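PDB 3HNM: putative chitobiase from Bacteroides thetaiotaomicron, which is of unknown function but carries an F5/8 type C domain, a fold that often binds carbohydrate, and may help a putative chitobiase bind its sugar substrate. Local coordinates for residues D14-T28 with W39-W53. Sequence-based numbering, arbitrary orientation.
Sequences DKKGWSVIDFNNCCT and WGVESLIDNNPGTQW. With MG (magnesium ion), chain E.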
ATOM      1  N   ASP A  14       3.830  13.963   2.666  1.00 53.78           N
ATOM      2  CA  ASP A  14       3.746  13.614   4.076  1.00 54.86           C
ATOM      3  C   ASP A  14       2.387  12.988   4.328  1.00 54.53           C
ATOM      4  O   ASP A  14       1.350  13.660   4.274  1.00 53.62           O
ATOM      5  CB  ASP A  14       3.914  14.833   4.982  1.00 56.76           C
ATOM      6  CG  ASP A  14       3.900  14.454   6.455  1.00 58.55           C
ATOM      7  OD1 ASP A  14       2.932  14.827   7.167  1.00 58.07           O
ATOM      8  OD2 ASP A  14       4.862  13.766   6.886  1.00 59.06           O
ATOM      9  N   LYS A  15       2.408  11.692   4.620  1.00 54.30           N
ATOM     10  CA  LYS A  15       1.190  10.926   4.859  1.00 53.93           C
ATOM     11  C   LYS A  15       0.543  11.129   6.237  1.00 54.12           C
ATOM     12  O   LYS A  15       0.002  10.179   6.802  1.00 54.82           O
ATOM     13  CB  LYS A  15       1.488   9.430   4.630  1.00 52.40           C
ATOM     14  CG  LYS A  15       2.593   8.863   5.525  1.00 50.36           C
ATOM     15  CD  LYS A  15       3.124   7.521   5.029  1.00 47.39           C
ATOM     16  CE  LYS A  15       3.883   7.661   3.730  1.00 44.70           C
ATOM     17  NZ  LYS A  15       4.460   6.356   3.346  1.00 42.50           N
ATOM     18  N   LYS A  16       0.571  12.349   6.779  1.00 53.59           N
ATOM     19  CA  LYS A  16      -0.026  12.566   8.103  1.00 53.47           C
ATOM     20  C   LYS A  16      -1.528  12.823   8.056  1.00 52.64           C
ATOM     21  O   LYS A  16      -2.276  12.401   8.950  1.00 52.05           O
ATOM     22  CB  LYS A  16       0.676  13.703   8.864  1.00 54.04           C
ATOM     23  CG  LYS A  16       0.523  13.559  10.397  1.00 54.92           C
ATOM     24  CD  LYS A  16       0.758  12.088  10.839  1.00 53.25           C
ATOM     25  CE  LYS A  16       0.246  11.747  12.257  1.00 51.36           C
ATOM     26  NZ  LYS A  16       1.070  12.230  13.414  1.00 46.92           N
ATOM     27  N   GLY A  17      -1.966  13.521   7.016  1.00 51.12           N
ATOM     28  CA  GLY A  17      -3.383  13.779   6.856  1.00 49.39           C
ATOM     29  C   GLY A  17      -4.019  12.525   6.286  1.00 48.99           C
ATOM     30  O   GLY A  17      -5.242  12.430   6.177  1.00 48.17           O
ATOM     31  N   TRP A  18      -3.174  11.559   5.923  1.00 47.87           N
ATOM     32  CA  TRP A  18      -3.622  10.288   5.351  1.00 47.06           C
ATOM     33  C   TRP A  18      -4.409   9.425   6.333  1.00 46.47           C
ATOM     34  O   TRP A  18      -4.404   9.681   7.540  1.00 46.64           O
ATOM     35  CB  TRP A  18      -2.430   9.484   4.851  1.00 47.38           C
ATOM     36  CG  TRP A  18      -1.812  10.024   3.627  1.00 49.72           C
ATOM     37  CD1 TRP A  18      -1.710  11.336   3.264  1.00 51.15           C
ATOM     38  CD2 TRP A  18      -1.120   9.276   2.625  1.00 50.12           C
ATOM     39  NE1 TRP A  18      -0.990  11.450   2.098  1.00 51.75           N
ATOM     40  CE2 TRP A  18      -0.613  10.198   1.689  1.00 50.23           C
ATOM     41  CE3 TRP A  18      -0.874   7.911   2.429  1.00 49.36           C
ATOM     42  CZ2 TRP A  18       0.124   9.803   0.581  1.00 50.12           C
ATOM     43  CZ3 TRP A  18      -0.141   7.517   1.326  1.00 49.32           C
ATOM     44  CH2 TRP A  18       0.351   8.459   0.415  1.00 50.38           C
ATOM     45  N   SER A  19      -5.072   8.395   5.804  1.00 44.48           N
ATOM     46  CA  SER A  19      -5.874   7.489   6.615  1.00 43.62           C
ATOM     47  C   SER A  19      -6.618   6.443   5.774  1.00 42.28           C
ATOM     48  O   SER A  19      -7.480   6.799   4.974  1.00 43.65           O
ATOM     49  CB  SER A  19      -6.875   8.299   7.434  1.00 43.90           C
ATOM     50  OG  SER A  19      -7.402   9.362   6.660  1.00 44.43           O
ATOM     51  N   VAL A  20      -6.287   5.163   5.960  1.00 39.87           N
ATOM     52  CA  VAL A  20      -6.924   4.085   5.213  1.00 37.48           C
ATOM     53  C   VAL A  20      -8.417   4.092   5.476  1.00 37.46           C
ATOM     54  O   VAL A  20      -8.885   3.617   6.516  1.00 37.35           O
ATOM     55  CB  VAL A  20      -6.344   2.716   5.598  1.00 36.47           C
ATOM     56  CG1 VAL A  20      -7.030   1.618   4.815  1.00 35.91           C
ATOM     57  CG2 VAL A  20      -4.863   2.691   5.307  1.00 35.64           C
ATOM     58  N   ILE A  21      -9.150   4.635   4.505  1.00 37.94           N
ATOM     59  CA  ILE A  21     -10.598   4.776   4.573  1.00 36.86           C
ATOM     60  C   ILE A  21     -11.327   3.515   4.109  1.00 35.50           C
ATOM     61  O   ILE A  21     -12.548   3.414   4.226  1.00 35.56           O
ATOM     62  CB  ILE A  21     -11.065   6.023   3.741  1.00 38.46           C
ATOM     63  CG1 ILE A  21     -12.512   6.381   4.085  1.00 40.51           C
ATOM     64  CG2 ILE A  21     -10.960   5.745   2.231  1.00 39.10           C
ATOM     65  CD1 ILE A  21     -13.110   7.444   3.168  1.00 41.87           C
ATOM     66  N   ASP A  22     -10.594   2.544   3.579  1.00 34.50           N
ATOM     67  CA  ASP A  22     -11.247   1.311   3.168  1.00 33.77           C
ATOM     68  C   ASP A  22     -10.299   0.185   2.776  1.00 32.83           C
ATOM     69  O   ASP A  22      -9.249   0.414   2.176  1.00 33.20           O
ATOM     70  CB  ASP A  22     -12.233   1.587   2.034  1.00 34.79           C
ATOM     71  CG  ASP A  22     -12.935   0.336   1.573  1.00 37.96           C
ATOM     72  OD1 ASP A  22     -13.039  -0.611   2.371  1.00 42.37           O
ATOM     73  OD2 ASP A  22     -13.393   0.282   0.420  1.00 39.81           O
ATOM     74  N   PHE A  23     -10.675  -1.034   3.141  1.00 30.77           N
ATOM     75  CA  PHE A  23      -9.878  -2.203   2.807  1.00 30.54           C
ATOM     76  C   PHE A  23     -10.772  -3.439   2.859  1.00 29.88           C
ATOM     77  O   PHE A  23     -11.933  -3.350   3.264  1.00 30.24           O
ATOM     78  CB  PHE A  23      -8.680  -2.321   3.767  1.00 31.12           C
ATOM     79  CG  PHE A  23      -9.067  -2.502   5.215  1.00 32.17           C
ATOM     80  CD1 PHE A  23      -9.356  -3.764   5.717  1.00 32.86           C
ATOM     81  CD2 PHE A  23      -9.156  -1.408   6.071  1.00 33.12           C
ATOM     82  CE1 PHE A  23      -9.733  -3.941   7.048  1.00 32.20           C
ATOM     83  CE2 PHE A  23      -9.532  -1.571   7.402  1.00 32.00           C
ATOM     84  CZ  PHE A  23      -9.820  -2.843   7.886  1.00 32.06           C
ATOM     85  N   ASN A  24     -10.246  -4.581   2.428  1.00 28.26           N
ATOM     86  CA  ASN A  24     -11.030  -5.810   2.434  1.00 27.69           C
ATOM     87  C   ASN A  24     -10.330  -6.974   3.135  1.00 27.99           C
ATOM     88  O   ASN A  24     -10.900  -8.060   3.254  1.00 26.98           O
ATOM     89  CB  ASN A  24     -11.398  -6.217   0.993  1.00 25.89           C
ATOM     90  CG  ASN A  24     -10.265  -6.940   0.266  1.00 26.16           C
ATOM     91  OD1 ASN A  24      -9.091  -6.634   0.452  1.00 26.56           O
ATOM     92  ND2 ASN A  24     -10.621  -7.890  -0.581  1.00 26.86           N
ATOM     93  N   ASN A  25      -9.105  -6.759   3.609  1.00 29.24           N
ATOM     94  CA  ASN A  25      -8.383  -7.847   4.265  1.00 30.90           C
ATOM     95  C   ASN A  25      -7.271  -7.409   5.224  1.00 32.38           C
ATOM     96  O   ASN A  25      -6.344  -6.688   4.849  1.00 31.97           O
ATOM     97  CB  ASN A  25      -7.838  -8.791   3.170  1.00 29.67           C
ATOM     98  CG  ASN A  25      -7.175 -10.038   3.721  1.00 28.33           C
ATOM     99  OD1 ASN A  25      -6.103  -9.957   4.291  1.00 29.50           O
ATOM    100  ND2 ASN A  25      -7.812 -11.199   3.546  1.00 26.01           N
ATOM    101  N   CYS A  26      -7.393  -7.849   6.476  1.00 34.88           N
ATOM    102  CA  CYS A  26      -6.407  -7.571   7.529  1.00 35.64           C
ATOM    103  C   CYS A  26      -6.527  -8.669   8.588  1.00 35.16           C
ATOM    104  O   CYS A  26      -7.511  -9.402   8.621  1.00 37.37           O
ATOM    105  CB  CYS A  26      -6.655  -6.199   8.171  1.00 35.31           C
ATOM    106  SG  CYS A  26      -5.333  -5.654   9.324  1.00 40.11           S
ATOM    107  N   CYS A  27      -5.530  -8.791   9.450  1.00 33.47           N
ATOM    108  CA  CYS A  27      -5.573  -9.810  10.485  1.00 32.84           C
ATOM    109  C   CYS A  27      -6.452  -9.359  11.657  1.00 31.55           C
ATOM    110  O   CYS A  27      -6.919 -10.193  12.429  1.00 30.61           O
ATOM    111  CB  CYS A  27      -4.163 -10.080  10.986  1.00 32.66           C
ATOM    112  SG  CYS A  27      -3.438  -8.639  11.778  1.00 38.14           S
ATOM    113  N   THR A  28      -6.673  -8.043  11.768  1.00 31.05           N
ATOM    114  CA  THR A  28      -7.469  -7.443  12.847  1.00 31.32           C
ATOM    115  C   THR A  28      -8.955  -7.803  12.790  1.00 33.87           C
ATOM    116  O   THR A  28      -9.686  -7.673  13.780  1.00 34.10           O
ATOM    117  CB  THR A  28      -7.366  -5.885  12.868  1.00 29.54           C
ATOM    118  OG1 THR A  28      -8.065  -5.326  11.746  1.00 25.60           O
ATOM    119  CG2 THR A  28      -5.915  -5.445  12.843  1.00 29.29           C
ATOM    120  N   TRP A  39      -0.755  -4.507  13.649  1.00 46.94           N
ATOM    121  CA  TRP A  39      -0.603  -5.144  12.362  1.00 45.90           C
ATOM    122  C   TRP A  39      -1.725  -4.704  11.456  1.00 46.05           C
ATOM    123  O   TRP A  39      -1.906  -5.234  10.359  1.00 46.66           O
ATOM    124  CB  TRP A  39      -0.618  -6.674  12.497  1.00 44.69           C
ATOM    125  CG  TRP A  39       0.609  -7.275  13.145  1.00 43.70           C
ATOM    126  CD1 TRP A  39       1.863  -6.730  13.209  1.00 43.93           C
ATOM    127  CD2 TRP A  39       0.697  -8.549  13.799  1.00 42.68           C
ATOM    128  NE1 TRP A  39       2.724  -7.583  13.864  1.00 42.72           N
ATOM    129  CE2 TRP A  39       2.035  -8.704  14.237  1.00 41.85           C
ATOM    130  CE3 TRP A  39      -0.222  -9.573  14.059  1.00 41.46           C
ATOM    131  CZ2 TRP A  39       2.470  -9.840  14.921  1.00 40.00           C
ATOM    132  CZ3 TRP A  39       0.219 -10.709  14.744  1.00 39.66           C
ATOM    133  CH2 TRP A  39       1.552 -10.828  15.166  1.00 38.34           C
ATOM    134  N   GLY A  40      -2.483  -3.720  11.919  1.00 46.33           N
ATOM    135  CA  GLY A  40      -3.609  -3.228  11.144  1.00 45.39           C
ATOM    136  C   GLY A  40      -3.233  -2.420   9.919  1.00 44.26           C
ATOM    137  O   GLY A  40      -2.056  -2.123   9.678  1.00 43.52           O
ATOM    138  N   VAL A  41      -4.260  -2.065   9.149  1.00 43.60           N
ATOM    139  CA  VAL A  41      -4.089  -1.277   7.938  1.00 41.99           C
ATOM    140  C   VAL A  41      -3.387   0.050   8.212  1.00 42.28           C
ATOM    141  O   VAL A  41      -2.492   0.428   7.469  1.00 42.87           O
ATOM    142  CB  VAL A  41      -5.458  -1.007   7.220  1.00 40.02           C
ATOM    143  CG1 VAL A  41      -5.991  -2.289   6.626  1.00 38.01           C
ATOM    144  CG2 VAL A  41      -6.468  -0.426   8.192  1.00 38.56           C
ATOM    145  N   GLU A  42      -3.767   0.745   9.281  1.00 42.75           N
ATOM    146  CA  GLU A  42      -3.144   2.030   9.614  1.00 43.45           C
ATOM    147  C   GLU A  42      -1.639   1.899   9.767  1.00 42.83           C
ATOM    148  O   GLU A  42      -0.911   2.882   9.704  1.00 43.27           O
ATOM    149  CB  GLU A  42      -3.722   2.601  10.914  1.00 45.52           C
ATOM    150  CG  GLU A  42      -3.675   1.631  12.088  1.00 49.04           C
ATOM    151  CD  GLU A  42      -4.793   0.595  12.043  1.00 51.58           C
ATOM    152  OE1 GLU A  42      -4.656  -0.460  12.718  1.00 53.81           O
ATOM    153  OE2 GLU A  42      -5.814   0.838  11.347  1.00 51.14           O
ATOM    154  N   SER A  43      -1.178   0.673   9.958  1.00 41.92           N
ATOM    155  CA  SER A  43       0.234   0.407  10.143  1.00 41.25           C
ATOM    156  C   SER A  43       0.945   0.435   8.814  1.00 40.82           C
ATOM    157  O   SER A  43       2.080  -0.007   8.695  1.00 40.67           O
ATOM    158  CB  SER A  43       0.402  -0.963  10.789  1.00 41.54           C
ATOM    159  OG  SER A  43       1.760  -1.202  11.074  1.00 43.43           O
ATOM    160  N   LEU A  44       0.279   0.981   7.812  1.00 42.19           N
ATOM    161  CA  LEU A  44       0.840   0.996   6.462  1.00 44.63           C
ATOM    162  C   LEU A  44       1.313   2.373   6.013  1.00 47.29           C
ATOM    163  O   LEU A  44       2.129   2.473   5.089  1.00 47.96           O
ATOM    164  CB  LEU A  44      -0.215   0.456   5.496  1.00 41.30           C
ATOM    165  CG  LEU A  44       0.229  -0.508   4.424  1.00 39.03           C
ATOM    166  CD1 LEU A  44       1.244  -1.493   4.973  1.00 39.04           C
ATOM    167  CD2 LEU A  44      -0.999  -1.220   3.898  1.00 36.97           C
ATOM    168  N   ILE A  45       0.780   3.414   6.667  1.00 47.81           N
ATOM    169  CA  ILE A  45       1.124   4.811   6.392  1.00 47.92           C
ATOM    170  C   ILE A  45       1.554   5.550   7.668  1.00 49.67           C
ATOM    171  O   ILE A  45       1.077   6.651   7.962  1.00 49.21           O
ATOM    172  CB  ILE A  45      -0.057   5.603   5.724  1.00 45.83           C
ATOM    173  CG1 ILE A  45      -1.215   5.840   6.704  1.00 44.27           C
ATOM    174  CG2 ILE A  45      -0.550   4.855   4.513  1.00 44.93           C
ATOM    175  CD1 ILE A  45      -1.940   4.606   7.119  1.00 46.21           C
ATOM    176  N   ASP A  46       2.460   4.934   8.422  1.00 51.42           N
ATOM    177  CA  ASP A  46       2.966   5.544   9.650  1.00 54.17           C
ATOM    178  C   ASP A  46       4.444   5.953   9.524  1.00 55.45           C
ATOM    179  O   ASP A  46       5.208   5.898  10.490  1.00 56.05           O
ATOM    180  CB  ASP A  46       2.769   4.604  10.857  1.00 54.44           C
ATOM    181  CG  ASP A  46       3.704   3.400  10.842  1.00 55.33           C
ATOM    182  OD1 ASP A  46       3.782   2.711  11.891  1.00 54.36           O
ATOM    183  OD2 ASP A  46       4.347   3.141   9.789  1.00 56.05           O
ATOM    184  N   ASN A  47       4.840   6.343   8.317  1.00 56.22           N
ATOM    185  CA  ASN A  47       6.208   6.790   8.039  1.00 56.23           C
ATOM    186  C   ASN A  47       7.303   5.728   7.880  1.00 54.50           C
ATOM    187  O   ASN A  47       8.208   5.919   7.070  1.00 54.81           O
ATOM    188  CB  ASN A  47       6.647   7.827   9.089  1.00 58.57           C
ATOM    189  CG  ASN A  47       5.787   9.091   9.063  1.00 60.60           C
ATOM    190  OD1 ASN A  47       4.547   9.017   9.090  1.00 61.49           O
ATOM    191  ND2 ASN A  47       6.440  10.258   9.026  1.00 60.91           N
ATOM    192  N   ASN A  48       7.259   4.624   8.623  1.00 51.83           N
ATOM    193  CA  ASN A  48       8.324   3.637   8.436  1.00 52.09           C
ATOM    194  C   ASN A  48       7.927   2.191   8.129  1.00 51.62           C
ATOM    195  O   ASN A  48       6.836   1.735   8.484  1.00 50.60           O
ATOM    196  CB  ASN A  48       9.300   3.645   9.624  1.00 50.54           C
ATOM    197  CG  ASN A  48       8.685   3.112  10.904  1.00 48.85           C
ATOM    198  OD1 ASN A  48       7.771   3.713  11.468  1.00 47.84           O
ATOM    199  ND2 ASN A  48       9.196   1.978  11.374  1.00 47.70           N
ATOM    200  N   PRO A  49       8.812   1.463   7.416  1.00 51.52           N
ATOM    201  CA  PRO A  49       8.574   0.060   7.053  1.00 51.83           C
ATOM    202  C   PRO A  49       8.866  -0.840   8.264  1.00 52.69           C
ATOM    203  O   PRO A  49       8.803  -2.070   8.173  1.00 53.51           O
ATOM    204  CB  PRO A  49       9.571  -0.189   5.918  1.00 51.00           C
ATOM    205  CG  PRO A  49       9.854   1.173   5.372  1.00 50.83           C
ATOM    206  CD  PRO A  49       9.919   2.019   6.614  1.00 51.14           C
ATOM    207  N   GLY A  50       9.215  -0.212   9.389  1.00 52.41           N
ATOM    208  CA  GLY A  50       9.505  -0.955  10.611  1.00 50.47           C
ATOM    209  C   GLY A  50       8.253  -1.623  11.164  1.00 48.98           C
ATOM    210  O   GLY A  50       8.318  -2.689  11.785  1.00 49.33           O
ATOM    211  N   THR A  51       7.115  -0.968  10.947  1.00 46.24           N
ATOM    212  CA  THR A  51       5.812  -1.459  11.367  1.00 44.00           C
ATOM    213  C   THR A  51       5.227  -2.074  10.106  1.00 43.07           C
ATOM    214  O   THR A  51       5.491  -1.584   9.000  1.00 43.66           O
ATOM    215  CB  THR A  51       4.896  -0.325  11.775  1.00 44.40           C
ATOM    216  OG1 THR A  51       4.708   0.540  10.650  1.00 43.48           O
ATOM    217  CG2 THR A  51       5.494   0.462  12.918  1.00 43.41           C
ATOM    218  N   GLN A  52       4.416  -3.119  10.259  1.00 40.06           N
ATOM    219  CA  GLN A  52       3.839  -3.796   9.092  1.00 36.18           C
ATOM    220  C   GLN A  52       2.326  -3.929   9.132  1.00 34.83           C
ATOM    221  O   GLN A  52       1.666  -3.440  10.041  1.00 35.94           O
ATOM    222  CB  GLN A  52       4.431  -5.203   8.962  1.00 32.03           C
ATOM    223  CG  GLN A  52       3.820  -6.167   9.959  1.00 26.85           C
ATOM    224  CD  GLN A  52       4.507  -7.498   9.993  1.00 26.39           C
ATOM    225  OE1 GLN A  52       4.028  -8.436  10.620  1.00 24.21           O
ATOM    226  NE2 GLN A  52       5.640  -7.592   9.327  1.00 25.67           N
ATOM    227  N   TRP A  53       1.802  -4.596   8.108  1.00 34.29           N
ATOM    228  CA  TRP A  53       0.378  -4.889   7.963  1.00 32.21           C
ATOM    229  C   TRP A  53       0.296  -6.390   7.697  1.00 31.15           C
ATOM    230  O   TRP A  53       1.085  -6.927   6.920  1.00 28.63           O
ATOM    231  CB  TRP A  53      -0.231  -4.143   6.773  1.00 32.28           C
ATOM    232  CG  TRP A  53      -1.504  -4.778   6.272  1.00 32.30           C
ATOM    233  CD1 TRP A  53      -2.776  -4.596   6.761  1.00 31.55           C
ATOM    234  CD2 TRP A  53      -1.613  -5.754   5.232  1.00 33.31           C
ATOM    235  NE1 TRP A  53      -3.665  -5.403   6.090  1.00 31.14           N
ATOM    236  CE2 TRP A  53      -2.981  -6.126   5.147  1.00 34.09           C
ATOM    237  CE3 TRP A  53      -0.686  -6.357   4.365  1.00 32.85           C
ATOM    238  CZ2 TRP A  53      -3.443  -7.081   4.218  1.00 34.74           C
ATOM    239  CZ3 TRP A  53      -1.146  -7.304   3.446  1.00 34.29           C
ATOM    240  CH2 TRP A  53      -2.514  -7.655   3.382  1.00 34.84           C
TER
HETATM  241 MG    MG E 173       4.381   0.919   7.937  1.00 26.03          MG
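V41 CG1 sits over one face of the F23 ring, 3.5 Å from the ring centroid and 19° off its normal, which meets the geometry of a CH-pi contact; CG2 lies on the same side by the CD2-CE2 rim. With chi1 at 62°, the F23 ring is tucked back over its own backbone and turned to V41. An alanine in place of F23 would remove that face, and V41 would probably lose its CH-pi partner and be left with a gap beside it. V20 continues this tightly packed side by splitting its branches: CG1 meets V41 CB, while CG2 reaches I45 CD1, each pair 3.9 Å apart. I45 CG2 touches the edge of W18 at CE3 (3.7 Å), and the K15 methylenes CG and CD lie against I45 (CD to CB 3.8 Å). At the other end C26 SG approaches the W53 five-membered ring obliquely, and W53 NE1 gives N25 O a weak hydrogen bond (3.2 Å, 126° at the hydrogen). The solvent side is looser: the side chains of exposed D14 and N47 come no closer to each other than 4.4 Å (OD2 to ND2). The 39-53 loop also holds the magnesium ion, bound by S43 O and T51 OG1; D46, N48 and G158 complete the site. Consistent with an F5/8 type C beta-sandwich, strand 20-23 edges the five-stranded sheet beside strand 65-71, while K15 NZ bonds V160 O of strand 156-166 in the four-stranded sheet.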